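Local structure of RNA 2',3'-cyclic phosphodiesterase (Deinococcus radiodurans, 5H7E) at residues Arg78-Phe83 against Pro141-Asp146. The protein belongs to the LigT-like phosphoesterases of the 2H clan, enzymes built on an antiparallel beta-sheet fold. Residues are numbered along the deposited sequence; the frame is centred on the assembly and turned at random.
Sequences RGTGYF and PPLIFD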
loop_
_atom_site.group_PDB
_atom_site.type_symbol
_atom_site.label_atom_id
_atom_site.label_comp_id
_atom_site.label_asym_id
_atom_site.label_seq_id
_atom_site.Cartn_x
_atom_site.Cartn_y
_atom_site.Cartn_z
ATOM N N ARG A 78 -1.510 13.869 2.851
ATOM C CA ARG A 78 -0.657 15.026 3.040
ATOM C C ARG A 78 -0.297 15.556 1.650
ATOM O O ARG A 78 -1.200 15.864 0.881
ATOM C CB ARG A 78 0.561 14.691 3.933
ATOM C CG ARG A 78 0.118 14.135 5.333
ATOM C CD ARG A 78 -0.549 15.278 6.155
ATOM N NE ARG A 78 0.400 16.334 6.506
ATOM C CZ ARG A 78 0.069 17.436 7.185
ATOM N NH1 ARG A 78 -1.198 17.661 7.447
ATOM N NH2 ARG A 78 0.997 18.349 7.510
ATOM N N GLY A 79 0.985 15.717 1.344
ATOM C CA GLY A 79 1.417 16.343 0.093
ATOM C C GLY A 79 1.899 15.291 -0.896
ATOM O O GLY A 79 2.000 14.129 -0.563
ATOM N N THR A 80 2.125 15.715 -2.138
ATOM C CA THR A 80 2.658 14.792 -3.129
ATOM C C THR A 80 4.186 14.764 -3.086
ATOM O O THR A 80 4.852 15.661 -2.545
ATOM C CB THR A 80 2.152 15.166 -4.513
ATOM O OG1 THR A 80 2.447 16.578 -4.760
ATOM C CG2 THR A 80 0.645 14.874 -4.646
ATOM N N GLY A 81 4.756 13.739 -3.716
ATOM C CA GLY A 81 6.201 13.616 -3.850
ATOM C C GLY A 81 6.559 12.584 -4.904
ATOM O O GLY A 81 5.679 11.991 -5.539
ATOM N N TYR A 82 7.876 12.377 -5.104
ATOM C CA TYR A 82 8.386 11.471 -6.137
ATOM C C TYR A 82 9.351 10.425 -5.591
ATOM O O TYR A 82 10.107 10.690 -4.655
ATOM C CB TYR A 82 9.123 12.257 -7.239
ATOM C CG TYR A 82 8.236 13.263 -7.901
ATOM C CD1 TYR A 82 8.143 14.570 -7.406
ATOM C CD2 TYR A 82 7.458 12.920 -9.014
ATOM C CE1 TYR A 82 7.323 15.505 -8.006
ATOM C CE2 TYR A 82 6.634 13.853 -9.627
ATOM C CZ TYR A 82 6.576 15.151 -9.115
ATOM O OH TYR A 82 5.764 16.092 -9.699
ATOM N N PHE A 83 9.346 9.240 -6.207
ATOM C CA PHE A 83 10.455 8.270 -6.062
ATOM C C PHE A 83 11.101 8.095 -7.429
ATOM O O PHE A 83 10.409 8.014 -8.437
ATOM C CB PHE A 83 9.998 6.890 -5.568
ATOM C CG PHE A 83 9.433 6.852 -4.154
ATOM C CD1 PHE A 83 10.113 7.427 -3.079
ATOM C CD2 PHE A 83 8.214 6.201 -3.895
ATOM C CE1 PHE A 83 9.586 7.383 -1.778
ATOM C CE2 PHE A 83 7.677 6.146 -2.604
ATOM C CZ PHE A 83 8.363 6.738 -1.537
ATOM N N PRO A 141 2.840 19.843 -10.711
ATOM C CA PRO A 141 3.020 20.855 -9.689
ATOM C C PRO A 141 2.824 20.243 -8.317
ATOM O O PRO A 141 2.154 19.211 -8.195
ATOM C CB PRO A 141 1.917 21.865 -10.014
ATOM C CG PRO A 141 0.857 21.027 -10.553
ATOM C CD PRO A 141 1.509 19.925 -11.332
ATOM N N PRO A 142 3.432 20.806 -7.276
ATOM C CA PRO A 142 3.144 20.353 -5.922
ATOM C C PRO A 142 1.666 20.507 -5.583
ATOM O O PRO A 142 1.026 21.510 -5.933
ATOM C CB PRO A 142 4.025 21.264 -5.043
ATOM C CG PRO A 142 4.449 22.349 -5.907
ATOM C CD PRO A 142 4.374 21.953 -7.317
ATOM N N LEU A 143 1.120 19.449 -4.940
ATOM C CA LEU A 143 -0.251 19.438 -4.467
ATOM C C LEU A 143 -0.283 19.061 -2.997
ATOM O O LEU A 143 0.593 18.347 -2.521
ATOM C CB LEU A 143 -1.111 18.370 -5.238
ATOM C CG LEU A 143 -1.143 18.541 -6.743
ATOM C CD1 LEU A 143 -1.981 17.353 -7.323
ATOM C CD2 LEU A 143 -1.777 19.829 -7.172
ATOM N N ILE A 144 -1.289 19.555 -2.266
ATOM C CA ILE A 144 -1.528 19.019 -0.929
ATOM C C ILE A 144 -3.003 18.708 -0.788
ATOM O O ILE A 144 -3.856 19.255 -1.501
ATOM C CB ILE A 144 -1.046 19.990 0.187
ATOM C CG1 ILE A 144 -1.807 21.300 0.138
ATOM C CG2 ILE A 144 0.504 20.144 0.160
ATOM C CD1 ILE A 144 -1.384 22.287 1.353
ATOM N N PHE A 145 -3.307 17.791 0.146
ATOM C CA PHE A 145 -4.660 17.331 0.356
ATOM C C PHE A 145 -5.034 17.494 1.827
ATOM O O PHE A 145 -4.167 17.531 2.713
ATOM C CB PHE A 145 -4.781 15.839 -0.065
ATOM C CG PHE A 145 -4.491 15.605 -1.505
ATOM C CD1 PHE A 145 -3.209 15.371 -1.943
ATOM C CD2 PHE A 145 -5.530 15.578 -2.416
ATOM C CE1 PHE A 145 -2.953 15.183 -3.289
ATOM C CE2 PHE A 145 -5.304 15.361 -3.739
ATOM C CZ PHE A 145 -4.011 15.176 -4.204
ATOM N N ASP A 146 -6.329 17.647 2.075
ATOM C CA ASP A 146 -6.779 17.750 3.448
ATOM C C ASP A 146 -7.743 16.644 3.839
ATOM O O ASP A 146 -8.276 16.697 4.956
ATOM C CB ASP A 146 -7.444 19.111 3.725
ATOM C CG ASP A 146 -8.700 19.369 2.884
ATOM O OD1 ASP A 146 -9.249 18.482 2.210
ATOM O OD2 ASP A 146 -9.186 20.529 2.911
HETATM O O HOH W 1 3.568 16.897 -7.152
#
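Thr-80 meets Leu-143 with both its backbone and its side chain. Its amide N gives a hydrogen bond to Leu-143 O (3.1 Å), and its OG1 takes one back from Leu-143 N (3.2 Å), nearly straight at 163°. OG1 thus replaces Thr-80 O as the acceptor in the return bond of this pair. The torsion explains it: with chi1 at 53°, OG1 stands between the backbone N and the carbonyl carbon, while CG2 lies opposite that carbon. Thus turned, CG2 comes against Leu-143 CB and, 3.9 Å from CE1, against the edge of the Phe-145 ring. One step back, Phe-145 N gives a hydrogen bond to Arg-78 O (2.9 Å), and the same oxygen lies near the ring plane by CD1. Between these bonds Gly-79 and Ile-144 form a single antiparallel bridge, their CA atoms 4.1 Å apart; Gly-79 CA also makes a CA-H...O contact with Leu-143 O. Here the loop joining strands 127-132 and 148-160 runs briefly beside strand 73-83 of the antiparallel sheet of this LigT-like, 2H-clan fold, at the surface. Beyond the bridge, a water sits 2.7 Å from Thr-80 OG1 and donates to Pro-141 O (2.9 Å), with a weak link to Tyr-82 OH. Tyr-82 itself stacks on Trp-92, which also touches Thr-80 and Leu-143, while Leu-22 and Ala-25 of helix 16-26 pack against Phe-145.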